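Local coordinates for tannase (Fusobacterium nucleatum subsp. nucleatum ATCC 25586, PDB 6YQ4), which hydrolyses gallotannins, which gives the bacterium detoxicant activity, probably as a serine hydrolase of the alpha/beta-hydrolase fold, and binds a magnesium ion, at residues Y219-Y223 with F299-L303; L257-E261 with R349-P353; K280-D284 with L457-N461; Y302-I307 with L449-A453. One frame throughout, in Å; residues are numbered along the deposited sequence. Where two conformers were deposited one is given.

Contact 1 (Y219-Y223 with F299-L303); sequences YEWMY and FKTYL
Lys300 NZ is gripped from several sides where the lysine lies against Trp221. It donates 2.9 Å to a water O, and the same water donates to Trp221 O. Beyond the two segments, NZ forms a salt bridge with Asp341 and a hydrogen bond with Asn296 OD1. The aliphatic part of the chain packs on the indole. Lys300 CE sits 3.6 Å from Trp221 CZ2, while Lys300 CB lies at the edge of the ring, in its plane. The bend at chi3 (-58°) brings CE back to the ring after CG and CD have passed farther off.

Trp221 projects from helix 212-223 toward helix 298-316. Its NE1 donates to Gly295 O, which helps to fix the rotation of the ring. Phe299 meets the six-membered ring obliquely, with the planes at 43° and the centroids 5.6 Å apart. Their nearest atoms are Trp221 CH2 and Phe299 CD2, 3.8 Å apart. Leu303 comes from the direction opposite to the indole, and its CD1 touches Trp221 CZ3 at the ring edge, at 3.7 Å. The same methyl also meets Met222 CE, at 3.5 Å, so one branch of Leu303 serves both residues of helix 212-223.

The short helical segments have axes 13.0 Å apart, inclined at 72°. These large side chains fill that distance, and Phe272 of helix 259-279 adds another ring beside Trp221. The contact is therefore mainly apolar. Its polar link runs through one water, and Asp341 probably offsets the charge of Lys300 in this partly covered place.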
# COMPACT_ATOMS: atom_id res chain seq x y z
N TYR A 219 10.03 -9.52 9.37
CA TYR A 219 9.81 -10.71 8.55
C TYR A 219 10.54 -11.92 9.12
O TYR A 219 10.04 -13.04 9.06
CB TYR A 219 10.26 -10.44 7.12
CG TYR A 219 9.70 -11.40 6.09
CD1 TYR A 219 10.41 -12.54 5.74
CD2 TYR A 219 8.47 -11.19 5.50
CE1 TYR A 219 9.92 -13.44 4.78
CE2 TYR A 219 7.96 -12.07 4.54
CZ TYR A 219 8.70 -13.20 4.19
OH TYR A 219 8.23 -14.09 3.25
N GLU A 220 11.71 -11.70 9.72
CA GLU A 220 12.46 -12.78 10.33
C GLU A 220 11.96 -13.11 11.73
O GLU A 220 12.01 -14.26 12.15
CB GLU A 220 13.94 -12.40 10.35
CG GLU A 220 14.52 -12.31 8.93
CD GLU A 220 14.09 -13.49 8.07
OE1 GLU A 220 13.74 -13.27 6.89
OE2 GLU A 220 14.12 -14.64 8.56
N TRP A 221 11.49 -12.11 12.48
CA TRP A 221 10.76 -12.40 13.70
C TRP A 221 9.61 -13.37 13.44
O TRP A 221 9.51 -14.42 14.09
CB TRP A 221 10.25 -11.09 14.32
CG TRP A 221 9.40 -11.34 15.50
CD1 TRP A 221 9.80 -11.76 16.73
CD2 TRP A 221 7.98 -11.23 15.55
NE1 TRP A 221 8.72 -11.91 17.56
CE2 TRP A 221 7.59 -11.60 16.86
CE3 TRP A 221 7.00 -10.89 14.62
CZ2 TRP A 221 6.26 -11.60 17.26
CZ3 TRP A 221 5.68 -10.89 15.03
CH2 TRP A 221 5.32 -11.24 16.33
N MET A 222 8.77 -13.07 12.46
CA MET A 222 7.71 -14.00 12.08
C MET A 222 8.25 -15.34 11.55
O MET A 222 7.82 -16.41 12.00
CB MET A 222 6.80 -13.34 11.05
CG MET A 222 5.41 -13.94 11.02
SD MET A 222 4.12 -12.75 10.70
CE MET A 222 4.45 -11.63 12.03
N TYR A 223 9.18 -15.32 10.60
CA TYR A 223 9.43 -16.51 9.80
C TYR A 223 10.79 -17.18 10.05
O TYR A 223 11.21 -18.04 9.27
CB TYR A 223 9.27 -16.16 8.31
CG TYR A 223 7.84 -15.88 7.97
CD1 TYR A 223 7.42 -14.59 7.66
CD2 TYR A 223 6.88 -16.89 8.01
CE1 TYR A 223 6.10 -14.31 7.39
CE2 TYR A 223 5.52 -16.60 7.75
CZ TYR A 223 5.15 -15.32 7.44
OH TYR A 223 3.85 -15.02 7.16
N PHE A 299 2.92 -8.54 22.29
CA PHE A 299 2.71 -8.18 20.89
C PHE A 299 2.41 -9.41 20.06
O PHE A 299 1.52 -9.38 19.20
CB PHE A 299 3.90 -7.43 20.30
CG PHE A 299 3.72 -7.12 18.82
CD1 PHE A 299 2.81 -6.15 18.41
CD2 PHE A 299 4.43 -7.82 17.85
CE1 PHE A 299 2.63 -5.87 17.03
CE2 PHE A 299 4.26 -7.54 16.48
CZ PHE A 299 3.36 -6.57 16.07
N LYS A 300 3.15 -10.50 20.30
CA LYS A 300 2.89 -11.78 19.64
C LYS A 300 1.50 -12.32 20.00
O LYS A 300 0.82 -12.91 19.15
CB LYS A 300 3.97 -12.79 20.04
CG LYS A 300 3.65 -14.24 19.67
CD LYS A 300 4.85 -15.18 19.87
CE LYS A 300 6.04 -14.73 19.04
NZ LYS A 300 7.25 -15.61 19.23
N THR A 301 1.07 -12.13 21.26
CA THR A 301 -0.28 -12.53 21.67
C THR A 301 -1.33 -11.68 20.97
O THR A 301 -2.41 -12.18 20.61
CB THR A 301 -0.41 -12.42 23.20
OG1 THR A 301 0.43 -13.40 23.82
CG2 THR A 301 -1.86 -12.64 23.67
N TYR A 302 -1.04 -10.40 20.75
CA TYR A 302 -1.92 -9.56 19.95
C TYR A 302 -2.06 -10.09 18.53
O TYR A 302 -3.18 -10.19 18.00
CB TYR A 302 -1.40 -8.12 19.94
CG TYR A 302 -2.16 -7.20 19.03
CD1 TYR A 302 -3.35 -6.62 19.45
CD2 TYR A 302 -1.72 -6.93 17.76
CE1 TYR A 302 -4.06 -5.80 18.62
CE2 TYR A 302 -2.44 -6.11 16.92
CZ TYR A 302 -3.60 -5.54 17.36
OH TYR A 302 -4.30 -4.71 16.53
N LEU A 303 -0.94 -10.43 17.88
CA LEU A 303 -1.02 -10.94 16.52
C LEU A 303 -1.83 -12.22 16.44
O LEU A 303 -2.64 -12.41 15.52
CB LEU A 303 0.36 -11.18 15.95
CG LEU A 303 1.22 -10.01 15.55
CD1 LEU A 303 2.09 -10.47 14.40
CD2 LEU A 303 0.34 -8.86 15.13
O HOH W 1 8.22 -15.72 16.54

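Contact 2 (L257-E261 with R349-P353); sequences LTNDE and RMKSP
Leu257 and Pro353 form the apolar part of the contact. Leu257 CD2 reaches Pro353 CD at 3.7 Å, with Ser352 CB a little farther away. The other methyl, Leu257 CD1, lies over the centre of one face of the Arg349 guanidinium, 3.7 Å from Arg349 CZ. The two side chains cross at about a right angle. Arg349 was modelled in two conformers, so this second contact is less certain. In the conformer described, Arg349 NE donates to Val226 O and NH1 makes a salt bridge with Glu220. At the other end, Pro353 CG packs against the backbone at Glu261 O, at 3.4 Å.

The polar link across the segments is made by water. A water O donates to Glu261 OE2 at 2.9 Å. It also hydrogen-bonds Ser352 OG at 3.0 Å. Ser352 OG has a further partner in Arg231 NH1. Glu261 OE2 also touches Ser352 CB.

The remaining bonds lie within 257-261. Glu261 N donates to Thr258 OG1 at 3.2 Å, with a fairly straight N-H...O angle of 160°. In return, Glu261 OE1 accepts from Thr258 N, though the modelled bond is too short for its length to be trusted. Glu261 places CG beside its own backbone N (chi1 -80°), and the extended chain beyond it carries the carboxylate to Thr258. One carboxylate oxygen thus serves the cap and the other the water. This reciprocal pair is a capping box. It starts helix 259-279 just after strand 252-256, with the loop 349-353 packed beside the helix start.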
# COMPACT_ATOMS: atom_id res chain seq x y z
N LEU A 257 17.07 -22.35 2.38
CA LEU A 257 17.97 -21.30 2.83
C LEU A 257 19.38 -21.83 3.07
O LEU A 257 19.57 -22.87 3.69
CB LEU A 257 17.44 -20.66 4.12
CG LEU A 257 16.18 -19.78 4.12
CD1 LEU A 257 16.03 -19.02 5.47
CD2 LEU A 257 16.21 -18.81 2.96
N THR A 258 20.38 -21.09 2.57
CA THR A 258 21.75 -21.46 2.85
C THR A 258 22.07 -21.21 4.32
O THR A 258 21.30 -20.58 5.06
CB THR A 258 22.71 -20.67 1.97
OG1 THR A 258 22.62 -19.28 2.32
CG2 THR A 258 22.35 -20.85 0.52
N ASN A 259 23.24 -21.69 4.75
CA ASN A 259 23.62 -21.53 6.14
C ASN A 259 23.82 -20.06 6.50
O ASN A 259 23.47 -19.64 7.61
CB ASN A 259 24.87 -22.33 6.44
CG ASN A 259 24.55 -23.69 6.98
OD1 ASN A 259 23.51 -23.89 7.63
ND2 ASN A 259 25.43 -24.65 6.74
N ASP A 260 24.37 -19.27 5.58
CA ASP A 260 24.53 -17.84 5.83
C ASP A 260 23.18 -17.15 5.90
O ASP A 260 22.98 -16.24 6.72
CB ASP A 260 25.39 -17.19 4.75
CG ASP A 260 26.87 -17.24 5.09
OD1 ASP A 260 27.21 -17.19 6.29
OD2 ASP A 260 27.68 -17.34 4.14
N GLU A 261 22.25 -17.56 5.04
CA GLU A 261 20.90 -17.01 5.10
C GLU A 261 20.27 -17.26 6.45
O GLU A 261 19.53 -16.41 6.97
CB GLU A 261 20.03 -17.60 4.00
CG GLU A 261 20.23 -16.97 2.66
CD GLU A 261 19.51 -17.74 1.56
OE1 GLU A 261 19.48 -18.98 1.63
OE2 GLU A 261 19.00 -17.11 0.62
N ARG A 349 8.04 -20.48 3.45
CA ARG A 349 8.30 -19.05 3.45
C ARG A 349 8.35 -18.55 2.01
O ARG A 349 8.60 -19.32 1.09
CB ARG A 349 9.60 -18.74 4.21
CG ARG A 349 10.69 -18.02 3.40
CD ARG A 349 12.12 -18.30 3.89
NE ARG A 349 12.29 -18.29 5.35
CZ ARG A 349 12.83 -17.29 6.05
NH1 ARG A 349 12.93 -17.39 7.37
NH2 ARG A 349 13.26 -16.19 5.45
N MET A 350 8.12 -17.25 1.83
CA MET A 350 8.18 -16.66 0.50
C MET A 350 9.53 -15.99 0.22
O MET A 350 10.34 -16.49 -0.55
CB MET A 350 7.07 -15.65 0.32
CG MET A 350 6.78 -15.36 -1.12
SD MET A 350 5.79 -13.90 -1.33
CE MET A 350 6.66 -13.08 -2.68
N LYS A 351 9.76 -14.83 0.82
CA LYS A 351 10.99 -14.12 0.55
C LYS A 351 12.13 -14.67 1.41
O LYS A 351 11.91 -15.25 2.47
CB LYS A 351 10.80 -12.62 0.81
CG LYS A 351 9.63 -12.03 0.04
CD LYS A 351 9.71 -10.52 -0.07
CE LYS A 351 8.60 -10.01 -0.97
NZ LYS A 351 8.36 -8.53 -0.80
N SER A 352 13.36 -14.50 0.91
CA SER A 352 14.57 -14.91 1.60
C SER A 352 15.23 -13.73 2.30
O SER A 352 15.17 -12.60 1.80
CB SER A 352 15.56 -15.54 0.61
OG SER A 352 14.90 -16.51 -0.18
N PRO A 353 15.91 -13.97 3.42
CA PRO A 353 16.41 -12.86 4.24
C PRO A 353 17.71 -12.30 3.70
O PRO A 353 18.61 -13.06 3.33
CB PRO A 353 16.63 -13.53 5.61
CG PRO A 353 17.01 -14.94 5.26
CD PRO A 353 16.32 -15.28 3.95
O HOH W 2 17.20 -17.75 -1.60

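Contact 3 (K280-D284 with L457-N461); sequences KLTDD and LKLKN
Leu281 and Thr282 run in an extended conformation past the C-terminal part of helix 450-461. Their backbone leaves helix 259-279 at Lys280, which has positive phi. The CA atoms of Leu281 and Leu457 are 6.4 Å apart. The side-chain amide of Asn461 then bonds to the backbone of Thr282. Asn461 OD1 accepts from Thr282 N at 2.9 Å, nearly straight at 170°. Asn461 ND2 donates to Thr282 O at 2.8 Å, and that oxygen lies in the amide plane. Two bonds to one residue hold the amide against rotation.

Beside this pair the packing is apolar. Leu281 CD1 touches Leu457 CB at 3.8 Å, and the chains cross at a slant. Leu281 CD2 extends to Asn461 OD1, also near the backbone at Lys458. Leu457 continues inward to Phe299 and Tyr302 of helix 298-316.

At the exposed end, Asp284 OD1 is 4.4 Å from Lys460 NZ, too far for a salt bridge. Asp283 OD1 accepts from the backbone N of Gly285 and of Asn287, within its own loop. The amide thus satisfies both the N-H and the C=O of Thr282, while the separated charges probably add only a mild attraction.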
# COMPACT_ATOMS: atom_id res chain seq x y z
N LYS A 280 6.18 1.92 21.58
CA LYS A 280 5.25 2.05 22.71
C LYS A 280 3.80 1.99 22.23
O LYS A 280 2.99 2.88 22.47
CB LYS A 280 5.53 3.32 23.51
CG LYS A 280 6.99 3.42 23.87
CD LYS A 280 7.27 4.43 24.96
CE LYS A 280 8.76 4.50 25.24
NZ LYS A 280 9.35 3.14 25.46
N LEU A 281 3.51 0.92 21.51
CA LEU A 281 2.18 0.64 21.01
C LEU A 281 1.34 -0.01 22.11
O LEU A 281 1.82 -0.89 22.84
CB LEU A 281 2.27 -0.27 19.79
CG LEU A 281 2.95 0.31 18.53
CD1 LEU A 281 2.82 -0.63 17.42
CD2 LEU A 281 2.35 1.64 18.15
N THR A 282 0.11 0.43 22.24
CA THR A 282 -0.83 -0.13 23.20
C THR A 282 -2.02 -0.72 22.45
O THR A 282 -2.44 -0.19 21.42
CB THR A 282 -1.33 0.92 24.17
OG1 THR A 282 -1.94 1.97 23.42
CG2 THR A 282 -0.19 1.49 25.02
N ASP A 283 -2.56 -1.81 22.98
CA ASP A 283 -3.77 -2.35 22.38
C ASP A 283 -5.01 -1.57 22.83
O ASP A 283 -4.89 -0.47 23.37
CB ASP A 283 -3.92 -3.84 22.74
CG ASP A 283 -4.13 -4.07 24.24
OD1 ASP A 283 -4.34 -3.09 25.00
OD2 ASP A 283 -4.08 -5.25 24.65
N ASP A 284 -6.19 -2.15 22.62
CA ASP A 284 -7.45 -1.50 22.96
C ASP A 284 -7.56 -1.16 24.43
O ASP A 284 -8.26 -0.20 24.80
CB ASP A 284 -8.60 -2.44 22.60
CG ASP A 284 -9.38 -1.95 21.46
OD1 ASP A 284 -9.00 -0.88 20.93
OD2 ASP A 284 -10.36 -2.62 21.10
N LEU A 457 -1.99 -0.20 14.68
CA LEU A 457 -1.93 0.17 16.09
C LEU A 457 -1.57 1.63 16.26
O LEU A 457 -2.11 2.32 17.15
CB LEU A 457 -0.91 -0.69 16.84
CG LEU A 457 -1.30 -2.15 17.07
CD1 LEU A 457 -0.07 -3.07 17.21
CD2 LEU A 457 -2.19 -2.21 18.26
N LYS A 458 -0.61 2.10 15.48
CA LYS A 458 -0.16 3.48 15.55
C LYS A 458 -1.30 4.43 15.25
O LYS A 458 -1.47 5.45 15.93
CB LYS A 458 1.00 3.68 14.58
CG LYS A 458 1.58 5.05 14.57
CD LYS A 458 2.24 5.36 15.89
CE LYS A 458 2.71 6.80 15.90
NZ LYS A 458 2.98 7.32 17.29
N LEU A 459 -2.15 4.09 14.28
CA LEU A 459 -3.28 4.97 13.97
C LEU A 459 -4.33 4.95 15.09
O LEU A 459 -4.90 5.99 15.44
CB LEU A 459 -3.90 4.56 12.64
CG LEU A 459 -3.06 4.70 11.39
CD1 LEU A 459 -3.51 3.72 10.31
CD2 LEU A 459 -3.16 6.13 10.88
N LYS A 460 -4.64 3.77 15.63
CA LYS A 460 -5.57 3.71 16.75
C LYS A 460 -5.04 4.48 17.95
O LYS A 460 -5.80 5.21 18.62
CB LYS A 460 -5.81 2.25 17.14
CG LYS A 460 -6.50 1.45 16.06
CD LYS A 460 -6.72 0.03 16.51
CE LYS A 460 -7.99 -0.11 17.33
NZ LYS A 460 -8.95 -0.92 16.54
N ASN A 461 -3.75 4.33 18.25
CA ASN A 461 -3.18 4.99 19.43
C ASN A 461 -3.22 6.50 19.28
O ASN A 461 -3.15 7.21 20.29
CB ASN A 461 -1.75 4.50 19.66
CG ASN A 461 -1.68 3.06 20.18
OD1 ASN A 461 -0.61 2.49 20.28
ND2 ASN A 461 -2.83 2.48 20.52

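Contact 4 (Y302-I307 with L449-A453); sequences YLSIII and LAIPA
Ala453 CB meets Leu303 CD2 at 3.8 Å, in the closer part of this contact. The other methyl, Leu303 CD1, rests against the backbone of Ala450, 4.0 Å from Ala450 CA. Ile307 CD1 joins from the next turn of its helix and reaches Leu449 CD2 at 3.9 Å. Leu449 has CG opposite its backbone N (chi1 178°), and its branch extends toward helix 298-316. All five of these residues are buried. Leu340 and Tyr343 of helix 340-344 also pack on this part.

Helix 450-461 connects strands 435-439 and 465-469. These are adjacent and parallel in the main sheet, so the helix belongs to a beta-alpha-beta crossover of the probable alpha/beta-hydrolase core. Helix 298-316 comes from the long insertion between strands 202-206 and 435-439. Leu449 lies near the probable Ser-His-Asp triad without touching it.

The looser side is formed by Tyr302 and Ile306, both partly exposed. Ile306 spans two partners: CD1 is 4.2 Å from Ala453 CB, and CG2 is equally far from Leu449 CD2. Tyr302 offers only the edge of its ring, with CE2 4.3 Å from Ala453 CB.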
# COMPACT_ATOMS: atom_id res chain seq x y z
N TYR A 302 -1.04 -10.40 20.75
CA TYR A 302 -1.92 -9.56 19.95
C TYR A 302 -2.06 -10.09 18.53
O TYR A 302 -3.18 -10.19 18.00
CB TYR A 302 -1.40 -8.12 19.94
CG TYR A 302 -2.16 -7.20 19.03
CD1 TYR A 302 -3.35 -6.62 19.45
CD2 TYR A 302 -1.72 -6.93 17.76
CE1 TYR A 302 -4.06 -5.80 18.62
CE2 TYR A 302 -2.44 -6.11 16.92
CZ TYR A 302 -3.60 -5.54 17.36
OH TYR A 302 -4.30 -4.71 16.53
N LEU A 303 -0.94 -10.43 17.88
CA LEU A 303 -1.02 -10.94 16.52
C LEU A 303 -1.83 -12.22 16.44
O LEU A 303 -2.64 -12.41 15.52
CB LEU A 303 0.36 -11.18 15.95
CG LEU A 303 1.22 -10.01 15.55
CD1 LEU A 303 2.09 -10.47 14.40
CD2 LEU A 303 0.34 -8.86 15.13
N SER A 304 -1.61 -13.12 17.40
CA SER A 304 -2.31 -14.39 17.35
C SER A 304 -3.81 -14.18 17.45
O SER A 304 -4.58 -14.97 16.90
CB SER A 304 -1.80 -15.30 18.47
OG SER A 304 -2.46 -15.03 19.70
N ILE A 305 -4.25 -13.10 18.11
CA ILE A 305 -5.68 -12.85 18.23
C ILE A 305 -6.26 -12.40 16.90
O ILE A 305 -7.39 -12.77 16.54
CB ILE A 305 -5.95 -11.84 19.36
CG1 ILE A 305 -5.50 -12.43 20.69
CG2 ILE A 305 -7.41 -11.52 19.44
CD1 ILE A 305 -5.54 -11.45 21.85
N ILE A 306 -5.50 -11.61 16.13
CA ILE A 306 -5.90 -11.30 14.75
C ILE A 306 -6.18 -12.58 13.98
O ILE A 306 -7.17 -12.68 13.24
CB ILE A 306 -4.82 -10.47 14.05
CG1 ILE A 306 -4.71 -9.09 14.65
CG2 ILE A 306 -5.08 -10.34 12.56
CD1 ILE A 306 -3.50 -8.39 14.06
N ILE A 307 -5.29 -13.57 14.10
CA ILE A 307 -5.50 -14.82 13.37
C ILE A 307 -6.70 -15.56 13.93
O ILE A 307 -7.55 -16.04 13.18
CB ILE A 307 -4.21 -15.67 13.38
CG1 ILE A 307 -3.06 -14.95 12.68
CG2 ILE A 307 -4.43 -17.03 12.71
CD1 ILE A 307 -3.33 -14.66 11.22
N LEU A 449 2.76 -9.91 8.60
CA LEU A 449 1.53 -9.35 9.16
C LEU A 449 1.81 -8.37 10.30
O LEU A 449 0.96 -7.52 10.62
CB LEU A 449 0.62 -10.48 9.66
CG LEU A 449 -0.70 -10.12 10.34
CD1 LEU A 449 -1.68 -9.54 9.33
CD2 LEU A 449 -1.30 -11.33 11.01
N ALA A 450 3.00 -8.45 10.90
CA ALA A 450 3.39 -7.52 11.95
C ALA A 450 3.40 -6.08 11.46
O ALA A 450 3.18 -5.16 12.26
CB ALA A 450 4.77 -7.91 12.49
N ILE A 451 3.64 -5.86 10.17
CA ILE A 451 3.88 -4.53 9.62
C ILE A 451 2.56 -3.78 9.45
O ILE A 451 2.44 -2.65 9.95
CB ILE A 451 4.67 -4.58 8.29
CG1 ILE A 451 6.13 -4.97 8.52
CG2 ILE A 451 4.62 -3.21 7.59
CD1 ILE A 451 6.99 -3.78 9.02
N PRO A 452 1.56 -4.32 8.74
CA PRO A 452 0.27 -3.63 8.72
C PRO A 452 -0.38 -3.55 10.10
O PRO A 452 -1.02 -2.53 10.40
CB PRO A 452 -0.59 -4.46 7.74
CG PRO A 452 0.08 -5.82 7.65
CD PRO A 452 1.56 -5.51 7.86
N ALA A 453 -0.22 -4.58 10.95
CA ALA A 453 -0.70 -4.49 12.33
C ALA A 453 -0.10 -3.30 13.07
O ALA A 453 -0.82 -2.56 13.77
CB ALA A 453 -0.38 -5.77 13.12

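How the contacts relate
Contacts 1 and 4 are both buried; both use helix 298-316, and Leu303 takes part in each. Their centres are about 7 Å apart, and Met222 and Trp221 pack on Ala450 between them. Contact 4 is wholly apolar, whereas contact 1 adds a water bridge at one end. Contact 3 uses the far part of helix 450-461 and is only partly buried. There, direct amide bonds do the joining, and Leu457 leads back to Phe299 and Tyr302. Contact 2 is also buried. Its centre is about 18 Å from that of contact 1 and about 31 Å from that of contact 3. It also mixes apolar and water-mediated contacts, and it meets contact 1 through a probable hydrogen bond between Tyr219 OH and Lys351 N.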